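Local coordinates for luciferase-like enzymeAMP-CoA-ligase (Zophobas atratus, PDB 4W8O), which is a luciferase-like AMP/CoA ligase of the ANL family that probably activates carboxylic acids as acyl-adenylates before their transfer to coenzyme A, at residues K9-N14 and V206-Y211; F210-D215 and L330-P335; C216-H221 and Y262-L267; C293-G298 and Q317-Y322; V346-K351 and D414-V419. All coordinates share one frame; numbering follows the deposited sequence.

How the contacts relate
Contacts 3 and 4 lie inside the nine-stranded mixed sheet. Both pair parallel strands through backbone hydrogen bonds, and they are joined because strands 266-268 and 293-297 are neighbours. Contact 2, at the exit of helix 199-211, is made of van der Waals packing and one bridging water, and it touches both of these sheet contacts. Contact 1 shares F210 and Y211 with it but is more exposed, and holds the N-terminal loop by an aromatic stack, a carboxylate and waters. Contact 5 is the farthest of the five from the chain's centre; two backbone bonds tie a loop beside the same sheet to an edge strand of the antiparallel sheet.

Contact 1: residues K9-N14 and V206-Y211; sequences KEFHPN and VETSFY
The rings of F11 and Y211 form an offset stack, with centroids 4.3 Å apart and planes inclined by 15°. F11 slides so far across its partner that its CB, rather than its ring, sits over the centre of the Y211 face, 3.6 Å from the centroid. F210 CD2 lies over the opposite face, which leaves the tyrosine ring sandwiched. At the edge of the F11 ring, CZ comes 3.7 Å from T208 OG1, a hydroxyl bonded to Q204 O within the helix.

Polar bonds hold both ends of the loop. K9, extended beyond CG, brings NZ to 3.0 Å from Y211 O, in the carbonyl plane. At the other end, E207 OE2 accepts N14 N on its syn lone pair, though the modelled 2.5 Å is implausibly short and doubtful as a length, while E207 OE1 takes the amide of F15.

A water accepts from N14 ND2, donates to E207 OE2 and is bonded to Y211 OH at 2.8 Å, linking the phenol to the loop and the carboxylate. The arrangement is that of an N-terminal loop, between strand 6-7 and helix 20-30, laid across helix 199-211 of the ANL fold.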
# COMPACT_ATOMS: atom_id res chain seq x y z
N LYS A 9 12.91 13.99 9.36
CA LYS A 9 12.37 15.11 10.13
C LYS A 9 11.30 14.60 11.08
O LYS A 9 10.68 13.56 10.84
CB LYS A 9 11.77 16.17 9.20
CG LYS A 9 10.41 15.79 8.62
CD LYS A 9 9.81 16.87 7.73
CE LYS A 9 8.45 16.42 7.22
NZ LYS A 9 7.89 17.30 6.15
N GLU A 10 11.08 15.34 12.16
CA GLU A 10 10.07 14.95 13.14
C GLU A 10 8.67 15.35 12.70
O GLU A 10 8.48 16.25 11.88
CB GLU A 10 10.38 15.56 14.52
CG GLU A 10 11.41 14.78 15.33
CD GLU A 10 10.94 13.40 15.77
OE1 GLU A 10 11.78 12.61 16.25
OE2 GLU A 10 9.73 13.09 15.66
N PHE A 11 7.68 14.61 13.21
CA PHE A 11 6.29 15.04 13.16
C PHE A 11 5.61 14.53 14.42
O PHE A 11 6.16 13.70 15.13
CB PHE A 11 5.56 14.58 11.88
CG PHE A 11 5.38 13.08 11.74
CD1 PHE A 11 4.31 12.42 12.34
CD2 PHE A 11 6.24 12.34 10.93
CE1 PHE A 11 4.14 11.05 12.17
CE2 PHE A 11 6.08 10.98 10.76
CZ PHE A 11 5.02 10.33 11.38
N HIS A 12 4.43 15.07 14.72
CA HIS A 12 3.67 14.66 15.88
C HIS A 12 2.58 13.68 15.41
O HIS A 12 1.66 14.09 14.72
CB HIS A 12 3.04 15.87 16.56
CG HIS A 12 2.08 15.51 17.65
ND1 HIS A 12 2.49 15.22 18.93
CD2 HIS A 12 0.73 15.35 17.64
CE1 HIS A 12 1.44 14.92 19.67
NE2 HIS A 12 0.36 14.99 18.91
N PRO A 13 2.70 12.39 15.77
CA PRO A 13 1.69 11.45 15.25
C PRO A 13 0.30 11.71 15.81
O PRO A 13 0.15 11.90 17.01
CB PRO A 13 2.22 10.08 15.71
CG PRO A 13 3.69 10.28 15.88
CD PRO A 13 3.80 11.67 16.44
N ASN A 14 -0.70 11.76 14.94
CA ASN A 14 -2.10 11.92 15.35
C ASN A 14 -2.92 10.63 15.29
O ASN A 14 -4.03 10.59 15.81
CB ASN A 14 -2.78 12.99 14.50
CG ASN A 14 -2.29 14.39 14.83
OD1 ASN A 14 -2.21 14.77 16.00
ND2 ASN A 14 -1.96 15.16 13.80
N VAL A 206 1.06 4.93 6.95
CA VAL A 206 0.15 5.89 6.34
C VAL A 206 0.51 7.33 6.75
O VAL A 206 0.60 8.22 5.90
CB VAL A 206 -1.32 5.60 6.73
CG1 VAL A 206 -2.23 6.73 6.28
CG2 VAL A 206 -1.77 4.27 6.14
N GLU A 207 0.74 7.55 8.04
CA GLU A 207 1.01 8.89 8.54
C GLU A 207 2.38 9.40 8.08
O GLU A 207 2.52 10.57 7.73
CB GLU A 207 0.87 8.95 10.06
CG GLU A 207 0.31 10.27 10.53
CD GLU A 207 0.03 10.34 12.02
OE1 GLU A 207 0.02 9.30 12.71
OE2 GLU A 207 -0.19 11.47 12.49
N THR A 208 3.38 8.51 8.07
CA THR A 208 4.71 8.87 7.59
C THR A 208 4.66 9.28 6.12
O THR A 208 5.30 10.26 5.73
CB THR A 208 5.71 7.71 7.78
OG1 THR A 208 5.89 7.47 9.19
CG2 THR A 208 7.07 8.00 7.13
N SER A 209 3.89 8.56 5.32
CA SER A 209 3.73 8.91 3.90
C SER A 209 3.07 10.30 3.71
O SER A 209 3.43 11.03 2.79
CB SER A 209 2.98 7.80 3.13
OG SER A 209 1.58 7.79 3.36
N PHE A 210 2.15 10.66 4.60
CA PHE A 210 1.55 11.99 4.58
C PHE A 210 2.59 13.09 4.84
O PHE A 210 2.62 14.10 4.13
CB PHE A 210 0.42 12.09 5.60
CG PHE A 210 -0.16 13.47 5.75
CD1 PHE A 210 -1.05 13.96 4.81
CD2 PHE A 210 0.20 14.28 6.82
CE1 PHE A 210 -1.57 15.24 4.93
CE2 PHE A 210 -0.32 15.55 6.95
CZ PHE A 210 -1.21 16.04 6.01
N TYR A 211 3.45 12.90 5.84
CA TYR A 211 4.49 13.89 6.15
C TYR A 211 5.66 13.90 5.16
O TYR A 211 6.53 14.77 5.24
CB TYR A 211 4.98 13.75 7.59
CG TYR A 211 3.93 14.26 8.55
CD1 TYR A 211 3.67 15.63 8.65
CD2 TYR A 211 3.17 13.38 9.31
CE1 TYR A 211 2.69 16.10 9.50
CE2 TYR A 211 2.19 13.85 10.17
CZ TYR A 211 1.95 15.21 10.26
OH TYR A 211 0.98 15.68 11.10
O HOH W 1 3.11 16.95 13.25
O HOH W 2 -1.15 13.90 11.15

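Contact 2: residues F210-D215 and L330-P335; sequences FYCGYD and LSIFHP
C212 and H334 bring their CA atoms to 5.8 Å where the chain leaving helix 199-211 meets the segment that follows strand 328-332; the directions of 211-214 and 332-335 differ by 70°. The turn is a glycine-terminated helix end: G213, with phi 95°, is the first residue to leave helical angles, and a CB on it would collide with H334 NE2.

Three side chains of 330-335 meet this exit. I332 uses both branches, CG2 lying 3.6 Å from C212 SG and CD1 reaching 4.1 Å from Y214 CD2, so the strand residue fills the angle between cysteine and tyrosine. The P335 ring rests on the backbone, its CG 3.4 Å from G213 O and 3.6 Å from Y214 CA. With CG anti to the backbone N (chi1 -167°), H334 swings its imidazole back beside C212, putting CD2 3.3 Å from C212 O. H334 ND1 is bonded to the amide of D337, which fixes the rotation of the ring. A leucine here would probably leave that amide without its side-chain acceptor and the water at NE2 without its imidazole mate.

Farther along, Y214 lines the pocket that holds the polyether ligand in this crystal, and its side chain also packs on L319 of strand 317-324. At the imidazole edge, a water in the ring plane lies 2.8 Å from H334 NE2 and makes a weak bond to Y211 O.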
# COMPACT_ATOMS: atom_id res chain seq x y z
N PHE A 210 2.15 10.66 4.60
CA PHE A 210 1.55 11.99 4.58
C PHE A 210 2.59 13.09 4.84
O PHE A 210 2.62 14.10 4.13
CB PHE A 210 0.42 12.09 5.60
CG PHE A 210 -0.16 13.47 5.75
CD1 PHE A 210 -1.05 13.96 4.81
CD2 PHE A 210 0.20 14.28 6.82
CE1 PHE A 210 -1.57 15.24 4.93
CE2 PHE A 210 -0.32 15.55 6.95
CZ PHE A 210 -1.21 16.04 6.01
N TYR A 211 3.45 12.90 5.84
CA TYR A 211 4.49 13.89 6.15
C TYR A 211 5.66 13.90 5.16
O TYR A 211 6.53 14.77 5.24
CB TYR A 211 4.98 13.75 7.59
CG TYR A 211 3.93 14.26 8.55
CD1 TYR A 211 3.67 15.63 8.65
CD2 TYR A 211 3.17 13.38 9.31
CE1 TYR A 211 2.69 16.10 9.50
CE2 TYR A 211 2.19 13.85 10.17
CZ TYR A 211 1.95 15.21 10.26
OH TYR A 211 0.98 15.68 11.10
N CYS A 212 5.69 12.95 4.22
CA CYS A 212 6.64 13.03 3.10
C CYS A 212 6.31 14.22 2.22
O CYS A 212 7.17 14.71 1.49
CB CYS A 212 6.65 11.74 2.28
SG CYS A 212 7.49 10.37 3.10
N GLY A 213 5.06 14.67 2.27
CA GLY A 213 4.67 15.97 1.75
C GLY A 213 4.13 16.00 0.34
O GLY A 213 3.73 17.06 -0.15
N TYR A 214 4.08 14.85 -0.33
CA TYR A 214 3.64 14.82 -1.72
C TYR A 214 2.12 14.92 -1.86
O TYR A 214 1.36 14.50 -0.98
CB TYR A 214 4.21 13.61 -2.48
CG TYR A 214 3.89 12.26 -1.89
CD1 TYR A 214 2.69 11.62 -2.17
CD2 TYR A 214 4.80 11.60 -1.07
CE1 TYR A 214 2.39 10.38 -1.64
CE2 TYR A 214 4.52 10.36 -0.53
CZ TYR A 214 3.31 9.76 -0.82
OH TYR A 214 3.01 8.52 -0.30
N ASP A 215 1.69 15.48 -2.99
CA ASP A 215 0.28 15.77 -3.28
C ASP A 215 -0.48 14.48 -3.61
O ASP A 215 -0.06 13.73 -4.49
CB ASP A 215 0.23 16.74 -4.47
CG ASP A 215 -1.14 17.36 -4.68
OD1 ASP A 215 -2.16 16.80 -4.23
OD2 ASP A 215 -1.19 18.44 -5.31
N LEU A 330 10.67 4.52 2.78
CA LEU A 330 11.95 4.66 3.49
C LEU A 330 12.74 5.88 3.05
O LEU A 330 13.39 6.54 3.87
CB LEU A 330 12.80 3.41 3.28
CG LEU A 330 12.33 2.19 4.06
CD1 LEU A 330 13.24 1.00 3.74
CD2 LEU A 330 12.29 2.48 5.56
N SER A 331 12.74 6.16 1.75
CA SER A 331 13.36 7.38 1.25
C SER A 331 12.60 7.94 0.07
O SER A 331 12.03 7.19 -0.72
CB SER A 331 14.83 7.15 0.90
OG SER A 331 14.98 6.18 -0.11
N ILE A 332 12.59 9.26 -0.01
CA ILE A 332 11.90 10.02 -1.06
C ILE A 332 12.26 11.50 -0.89
O ILE A 332 12.55 11.93 0.22
CB ILE A 332 10.37 9.83 -0.98
CG1 ILE A 332 9.68 10.46 -2.19
CG2 ILE A 332 9.82 10.41 0.31
CD1 ILE A 332 8.28 9.94 -2.44
N PHE A 333 12.24 12.28 -1.97
CA PHE A 333 12.46 13.73 -1.85
C PHE A 333 11.17 14.44 -1.44
O PHE A 333 10.09 14.17 -1.98
CB PHE A 333 12.96 14.34 -3.16
CG PHE A 333 14.42 14.11 -3.43
CD1 PHE A 333 15.38 14.50 -2.51
CD2 PHE A 333 14.83 13.53 -4.63
CE1 PHE A 333 16.73 14.30 -2.77
CE2 PHE A 333 16.18 13.32 -4.89
CZ PHE A 333 17.13 13.71 -3.95
N HIS A 334 11.28 15.35 -0.48
CA HIS A 334 10.18 16.25 -0.13
C HIS A 334 9.95 17.25 -1.28
O HIS A 334 10.90 17.87 -1.76
CB HIS A 334 10.50 16.99 1.17
CG HIS A 334 9.32 17.68 1.76
ND1 HIS A 334 8.81 18.85 1.25
CD2 HIS A 334 8.53 17.37 2.82
CE1 HIS A 334 7.77 19.24 1.96
NE2 HIS A 334 7.57 18.35 2.92
N PRO A 335 8.68 17.41 -1.73
CA PRO A 335 8.39 18.25 -2.89
C PRO A 335 8.93 19.68 -2.80
O PRO A 335 9.54 20.16 -3.75
CB PRO A 335 6.86 18.26 -2.96
CG PRO A 335 6.44 17.02 -2.28
CD PRO A 335 7.46 16.79 -1.19
O HOH W 3 5.52 17.93 4.78

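Contact 3: residues C216-H221 and Y262-L267; sequences CRSILH and YKLTSL
S218 O is held by two successive amides, T265 N and S266 N, each 3.0 Å away; T265 N lies in the carbonyl plane on a lone pair, whereas S266 N is tilted 31° from it. These bonds open the pairing of parallel strands 218-221 and 266-268 in the alternating alpha/beta sheet of the ANL fold. One step on, L220 N gives a straighter bond to S266 O (3.1 Å), and I219 pairs with S266, L220 with L267.

At S218, where strand 218-221 begins, a side chain of the residue preceding the other strand takes the place of a backbone acceptor. T265 OG1, placed between its own N and carbonyl carbon (chi1 62°), accepts S218 N at 3.0 Å. The same rotation sends T265 CG2 out to the guanidinium of R217, 3.6 Å from NH2. That arginine is in turn held by a salt bridge to D215.

Leucines join the strands on one side of the sheet. L264 CD1 packs against L220 CB at 3.5 Å, and L267 lies side by side with L220, pointing the same way. T255 and I259 of helix 252-262 cover this cluster, while on the other side, where I219 and S266 project, I219 packs under I233 and T237 of helix 228-239.

The second shell fixes the threonine hydroxyl: T265 OG1 donates to S266 OG over 2.9 Å, and S266 OG is itself bonded to D215 O.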
# COMPACT_ATOMS: atom_id res chain seq x y z
N CYS A 216 -1.58 14.23 -2.89
CA CYS A 216 -2.44 13.05 -3.09
C CYS A 216 -3.92 13.40 -3.27
O CYS A 216 -4.77 12.52 -3.17
CB CYS A 216 -2.35 12.11 -1.88
SG CYS A 216 -0.83 11.15 -1.73
N ARG A 217 -4.24 14.68 -3.52
CA ARG A 217 -5.63 15.12 -3.51
C ARG A 217 -6.51 14.32 -4.48
O ARG A 217 -7.65 13.98 -4.17
CB ARG A 217 -5.72 16.61 -3.83
CG ARG A 217 -5.17 17.52 -2.74
CD ARG A 217 -5.07 18.96 -3.21
NE ARG A 217 -4.14 19.08 -4.33
CZ ARG A 217 -4.06 20.14 -5.14
NH1 ARG A 217 -4.84 21.19 -4.96
NH2 ARG A 217 -3.17 20.13 -6.13
N SER A 218 -5.96 14.02 -5.64
CA SER A 218 -6.60 13.11 -6.57
C SER A 218 -5.53 12.19 -7.19
O SER A 218 -4.81 12.59 -8.13
CB SER A 218 -7.36 13.90 -7.63
OG SER A 218 -8.23 13.04 -8.33
N ILE A 219 -5.42 10.98 -6.66
CA ILE A 219 -4.33 10.07 -7.01
C ILE A 219 -4.82 8.83 -7.76
O ILE A 219 -5.74 8.15 -7.31
CB ILE A 219 -3.48 9.66 -5.78
CG1 ILE A 219 -2.33 8.73 -6.20
CG2 ILE A 219 -4.33 9.00 -4.70
CD1 ILE A 219 -1.27 8.52 -5.14
N LEU A 220 -4.20 8.56 -8.91
CA LEU A 220 -4.49 7.39 -9.73
C LEU A 220 -3.47 6.30 -9.44
O LEU A 220 -2.28 6.58 -9.27
CB LEU A 220 -4.46 7.75 -11.22
CG LEU A 220 -4.60 6.63 -12.27
CD1 LEU A 220 -5.90 5.86 -12.11
CD2 LEU A 220 -4.52 7.21 -13.67
N HIS A 221 -3.92 5.05 -9.38
CA HIS A 221 -2.99 3.93 -9.35
C HIS A 221 -3.59 2.71 -10.02
O HIS A 221 -4.79 2.64 -10.27
CB HIS A 221 -2.59 3.61 -7.91
CG HIS A 221 -3.66 2.93 -7.13
ND1 HIS A 221 -3.61 1.60 -6.79
CD2 HIS A 221 -4.84 3.39 -6.65
CE1 HIS A 221 -4.70 1.27 -6.13
NE2 HIS A 221 -5.46 2.34 -6.03
N TYR A 262 -10.49 13.66 -14.82
CA TYR A 262 -10.73 13.76 -13.38
C TYR A 262 -9.88 14.83 -12.71
O TYR A 262 -9.98 15.03 -11.50
CB TYR A 262 -10.51 12.39 -12.71
CG TYR A 262 -11.39 11.31 -13.30
CD1 TYR A 262 -12.77 11.35 -13.13
CD2 TYR A 262 -10.85 10.27 -14.05
CE1 TYR A 262 -13.59 10.38 -13.68
CE2 TYR A 262 -11.66 9.29 -14.61
CZ TYR A 262 -13.03 9.35 -14.42
OH TYR A 262 -13.85 8.40 -14.97
N LYS A 263 -9.06 15.53 -13.50
CA LYS A 263 -8.17 16.57 -12.98
C LYS A 263 -7.26 16.00 -11.90
O LYS A 263 -7.17 16.53 -10.80
CB LYS A 263 -8.97 17.76 -12.44
CG LYS A 263 -9.97 18.32 -13.44
CD LYS A 263 -10.64 19.57 -12.89
CE LYS A 263 -11.92 19.89 -13.65
NZ LYS A 263 -11.66 20.20 -15.08
N LEU A 264 -6.59 14.90 -12.24
CA LEU A 264 -5.72 14.22 -11.30
C LEU A 264 -4.53 15.10 -10.93
O LEU A 264 -4.00 15.82 -11.77
CB LEU A 264 -5.19 12.90 -11.89
CG LEU A 264 -6.22 11.85 -12.31
CD1 LEU A 264 -5.50 10.67 -12.95
CD2 LEU A 264 -7.07 11.42 -11.12
N THR A 265 -4.13 15.02 -9.68
CA THR A 265 -2.96 15.70 -9.17
C THR A 265 -1.77 14.77 -9.08
O THR A 265 -0.63 15.23 -9.01
CB THR A 265 -3.21 16.25 -7.75
OG1 THR A 265 -3.47 15.16 -6.85
CG2 THR A 265 -4.38 17.21 -7.75
N SER A 266 -2.03 13.45 -9.04
CA SER A 266 -0.97 12.48 -8.83
C SER A 266 -1.23 11.14 -9.49
O SER A 266 -2.36 10.82 -9.86
CB SER A 266 -0.75 12.23 -7.33
OG SER A 266 -1.40 13.21 -6.54
N LEU A 267 -0.17 10.35 -9.58
CA LEU A 267 -0.25 9.02 -10.11
C LEU A 267 0.91 8.21 -9.55
O LEU A 267 2.04 8.70 -9.52
CB LEU A 267 -0.20 9.08 -11.64
CG LEU A 267 0.44 7.95 -12.43
CD1 LEU A 267 -0.44 6.71 -12.35
CD2 LEU A 267 0.61 8.40 -13.88

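Contact 4: residues C293-G298 and Q317-Y322; sequences CLLTGG and QVLFGY
The F320 ring has G297 CA over one face, 3.9 Å from the centroid and 17° off the ring normal, a CH-pi contact. T296 CG2 comes in obliquely to the same ring, 3.8 Å from CD2. Both belong to a beta-alpha-beta unit: strand 293-297, helix 303-312 and strand 317-324, the two strands parallel and adjacent in the central sheet.

With CG anti to the backbone N (chi1 -174°), F320 carries its ring forward along the strand and so past T296 to G297. A serine here would probably uncover G297 CA and leave the T296 methyl without its aromatic neighbour, opening a gap on this side of the sheet. T296 turns its hydroxyl elsewhere, to V269 O, just past strand 266-268; T296 and G321 both line the pocket occupied by the polyether.

The backbone ladder is regular. L294 N bonds Q317 O, L319 N bonds L294 O at 2.8 Å, T296 N bonds L319 O, and G321 N meets T296 O, also at 2.8 Å, in its carbonyl plane.

On the face of C293, L295 and L319, the leucine of the second strand fits between the other two, its CD1 3.5 Å from C293 SG and its CB 4.1 Å from L295 CD2. Y214 and I342 pack on L319 from outside. The face of L294 and V318 is instead covered by L309 of the connecting helix.

Near the end of the pairing a water spans the strands, accepting from G298 N at 2.6 Å and donating to G321 O at 2.7 Å.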
# COMPACT_ATOMS: atom_id res chain seq x y z
N CYS A 293 2.32 15.51 -9.44
CA CYS A 293 3.22 14.54 -8.83
C CYS A 293 3.14 13.14 -9.45
O CYS A 293 2.13 12.46 -9.34
CB CYS A 293 2.91 14.46 -7.33
SG CYS A 293 4.16 13.59 -6.37
N LEU A 294 4.23 12.71 -10.08
CA LEU A 294 4.35 11.34 -10.57
C LEU A 294 5.20 10.55 -9.58
O LEU A 294 6.40 10.78 -9.46
CB LEU A 294 4.97 11.31 -11.97
CG LEU A 294 4.73 10.03 -12.78
CD1 LEU A 294 5.07 10.24 -14.26
CD2 LEU A 294 5.52 8.85 -12.23
N LEU A 295 4.56 9.61 -8.89
CA LEU A 295 5.20 8.80 -7.86
C LEU A 295 5.66 7.49 -8.47
O LEU A 295 4.91 6.82 -9.19
CB LEU A 295 4.22 8.54 -6.71
CG LEU A 295 3.79 9.78 -5.91
CD1 LEU A 295 2.44 9.58 -5.23
CD2 LEU A 295 4.85 10.17 -4.89
N THR A 296 6.89 7.10 -8.19
CA THR A 296 7.41 5.90 -8.79
C THR A 296 8.53 5.34 -7.95
O THR A 296 8.97 5.95 -6.98
CB THR A 296 7.86 6.18 -10.25
OG1 THR A 296 8.03 4.94 -10.95
CG2 THR A 296 9.16 7.00 -10.30
N GLY A 297 8.97 4.14 -8.32
CA GLY A 297 10.09 3.47 -7.66
C GLY A 297 9.89 1.98 -7.80
O GLY A 297 8.88 1.54 -8.35
N GLY A 298 10.85 1.21 -7.29
CA GLY A 298 10.74 -0.25 -7.28
C GLY A 298 11.70 -0.92 -8.23
O GLY A 298 12.16 -2.03 -7.98
N GLN A 317 6.24 17.46 -10.39
CA GLN A 317 7.53 16.89 -10.03
C GLN A 317 7.45 15.37 -10.18
O GLN A 317 6.38 14.78 -9.98
CB GLN A 317 7.90 17.25 -8.59
CG GLN A 317 8.31 18.70 -8.39
CD GLN A 317 8.38 19.09 -6.92
OE1 GLN A 317 7.46 18.80 -6.15
NE2 GLN A 317 9.47 19.74 -6.52
N VAL A 318 8.56 14.74 -10.54
CA VAL A 318 8.67 13.28 -10.54
C VAL A 318 9.39 12.85 -9.26
O VAL A 318 10.53 13.25 -9.03
CB VAL A 318 9.45 12.75 -11.76
CG1 VAL A 318 9.62 11.24 -11.67
CG2 VAL A 318 8.74 13.13 -13.06
N LEU A 319 8.73 12.02 -8.46
CA LEU A 319 9.30 11.59 -7.18
C LEU A 319 9.56 10.09 -7.18
O LEU A 319 8.63 9.29 -7.10
CB LEU A 319 8.36 11.96 -6.03
CG LEU A 319 8.10 13.45 -5.78
CD1 LEU A 319 7.20 13.63 -4.56
CD2 LEU A 319 9.40 14.23 -5.59
N PHE A 320 10.84 9.73 -7.27
CA PHE A 320 11.27 8.35 -7.23
C PHE A 320 11.59 7.99 -5.79
O PHE A 320 12.50 8.56 -5.21
CB PHE A 320 12.52 8.17 -8.11
CG PHE A 320 12.97 6.74 -8.26
CD1 PHE A 320 13.70 6.11 -7.26
CD2 PHE A 320 12.68 6.02 -9.41
CE1 PHE A 320 14.12 4.80 -7.40
CE2 PHE A 320 13.10 4.72 -9.55
CZ PHE A 320 13.82 4.10 -8.55
N GLY A 321 10.83 7.05 -5.23
CA GLY A 321 11.00 6.63 -3.84
C GLY A 321 11.47 5.19 -3.67
O GLY A 321 11.62 4.44 -4.64
N TYR A 322 11.68 4.82 -2.40
CA TYR A 322 12.16 3.50 -2.01
C TYR A 322 11.43 3.04 -0.76
O TYR A 322 11.34 3.76 0.22
CB TYR A 322 13.66 3.60 -1.73
CG TYR A 322 14.29 2.41 -1.04
CD1 TYR A 322 14.23 1.13 -1.59
CD2 TYR A 322 15.02 2.58 0.13
CE1 TYR A 322 14.83 0.05 -0.97
CE2 TYR A 322 15.62 1.51 0.76
CZ TYR A 322 15.53 0.25 0.21
OH TYR A 322 16.15 -0.80 0.83
O HOH W 4 12.51 2.07 -5.54

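Contact 5: residues V346-K351 and D414-V419; sequences VGSCGK and DGCVYV
C349 N donates to V417 O over 2.7 Å in a nearly straight bond (168°), and V417 N returns one to G350 O at 2.9 Å. Between them they fasten the loop 346-351 to V417 of strand 417-422, an outermost strand of the antiparallel sheet. The loop carries an ST turn: S348 OG accepts from G350 N, two residues on, at 3.3 Å, and is also bonded to K345 O.

S348 is held from two sides. Its OG lies between its own backbone N and carbonyl carbon (chi1 72°), over the turn it closes, while its CB sits over one face of the Y418 ring, 3.7 Å from the centroid and 22° off the normal, as a CH-pi contact. The same CB is 3.2 Å from V417 O.

C349 points toward the strand, and both it and V419 lie against Y322, so a residue of strand 317-324 backs the junction. At the other end, the K351 chain, bent at its third torsion, brings CE 3.7 Å from D414 O. Through its backbone bonding with I332, K351 continues into the nine-stranded sheet, so the loop joins the edges of two sheets. Across that junction, C349 SG lies 3.7 Å from V419 CG2.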
# COMPACT_ATOMS: atom_id res chain seq x y z
N VAL A 346 20.02 12.94 -9.54
CA VAL A 346 19.52 11.68 -10.10
C VAL A 346 20.75 10.75 -10.14
O VAL A 346 21.86 11.25 -10.24
CB VAL A 346 18.91 11.89 -11.51
CG1 VAL A 346 18.14 10.66 -11.97
CG2 VAL A 346 18.00 13.12 -11.53
N GLY A 347 20.61 9.43 -10.02
CA GLY A 347 19.36 8.73 -9.72
C GLY A 347 19.43 8.14 -8.33
O GLY A 347 19.80 6.98 -8.15
N SER A 348 19.09 8.96 -7.34
CA SER A 348 19.01 8.52 -5.95
C SER A 348 17.57 8.14 -5.63
O SER A 348 16.67 8.42 -6.41
CB SER A 348 19.47 9.65 -5.02
OG SER A 348 18.50 10.68 -4.96
N CYS A 349 17.37 7.53 -4.46
CA CYS A 349 16.04 7.20 -3.94
C CYS A 349 15.47 8.32 -3.06
O CYS A 349 14.43 8.14 -2.42
CB CYS A 349 16.12 5.92 -3.11
SG CYS A 349 16.68 4.48 -4.03
N GLY A 350 16.14 9.47 -3.04
CA GLY A 350 15.71 10.61 -2.24
C GLY A 350 16.41 10.60 -0.90
O GLY A 350 17.46 9.98 -0.74
N LYS A 351 15.82 11.30 0.06
CA LYS A 351 16.32 11.35 1.43
C LYS A 351 15.37 10.61 2.36
O LYS A 351 14.19 10.43 2.03
CB LYS A 351 16.45 12.81 1.87
CG LYS A 351 17.28 13.67 0.92
CD LYS A 351 17.38 15.10 1.41
CE LYS A 351 18.16 15.20 2.71
NZ LYS A 351 18.55 16.60 3.00
N ASP A 414 25.34 14.87 1.15
CA ASP A 414 24.02 15.49 1.38
C ASP A 414 22.91 14.52 1.84
O ASP A 414 21.74 14.90 1.88
CB ASP A 414 23.55 16.20 0.11
CG ASP A 414 24.54 17.24 -0.36
OD1 ASP A 414 25.11 17.94 0.50
OD2 ASP A 414 24.75 17.36 -1.58
N GLY A 415 23.27 13.29 2.19
CA GLY A 415 22.31 12.33 2.72
C GLY A 415 21.34 11.70 1.73
O GLY A 415 20.39 11.04 2.13
N CYS A 416 21.56 11.92 0.43
CA CYS A 416 20.79 11.23 -0.61
C CYS A 416 21.14 9.74 -0.65
O CYS A 416 22.31 9.37 -0.57
CB CYS A 416 21.05 11.86 -1.98
SG CYS A 416 20.33 13.51 -2.13
N VAL A 417 20.11 8.89 -0.75
CA VAL A 417 20.27 7.44 -0.65
C VAL A 417 20.33 6.79 -2.05
O VAL A 417 19.62 7.20 -2.97
CB VAL A 417 19.12 6.83 0.17
CG1 VAL A 417 19.26 5.32 0.27
CG2 VAL A 417 19.06 7.46 1.56
N TYR A 418 21.17 5.77 -2.18
CA TYR A 418 21.32 5.02 -3.44
C TYR A 418 21.30 3.53 -3.12
O TYR A 418 22.11 3.05 -2.33
CB TYR A 418 22.64 5.36 -4.14
CG TYR A 418 22.73 6.79 -4.61
CD1 TYR A 418 23.16 7.80 -3.76
CD2 TYR A 418 22.39 7.13 -5.92
CE1 TYR A 418 23.24 9.11 -4.20
CE2 TYR A 418 22.47 8.44 -6.37
CZ TYR A 418 22.90 9.42 -5.50
OH TYR A 418 22.97 10.73 -5.94
N VAL A 419 20.37 2.81 -3.74
CA VAL A 419 20.27 1.36 -3.60
C VAL A 419 20.84 0.76 -4.87
O VAL A 419 20.48 1.18 -5.97
CB VAL A 419 18.80 0.90 -3.43
CG1 VAL A 419 18.71 -0.62 -3.33
CG2 VAL A 419 18.17 1.56 -2.21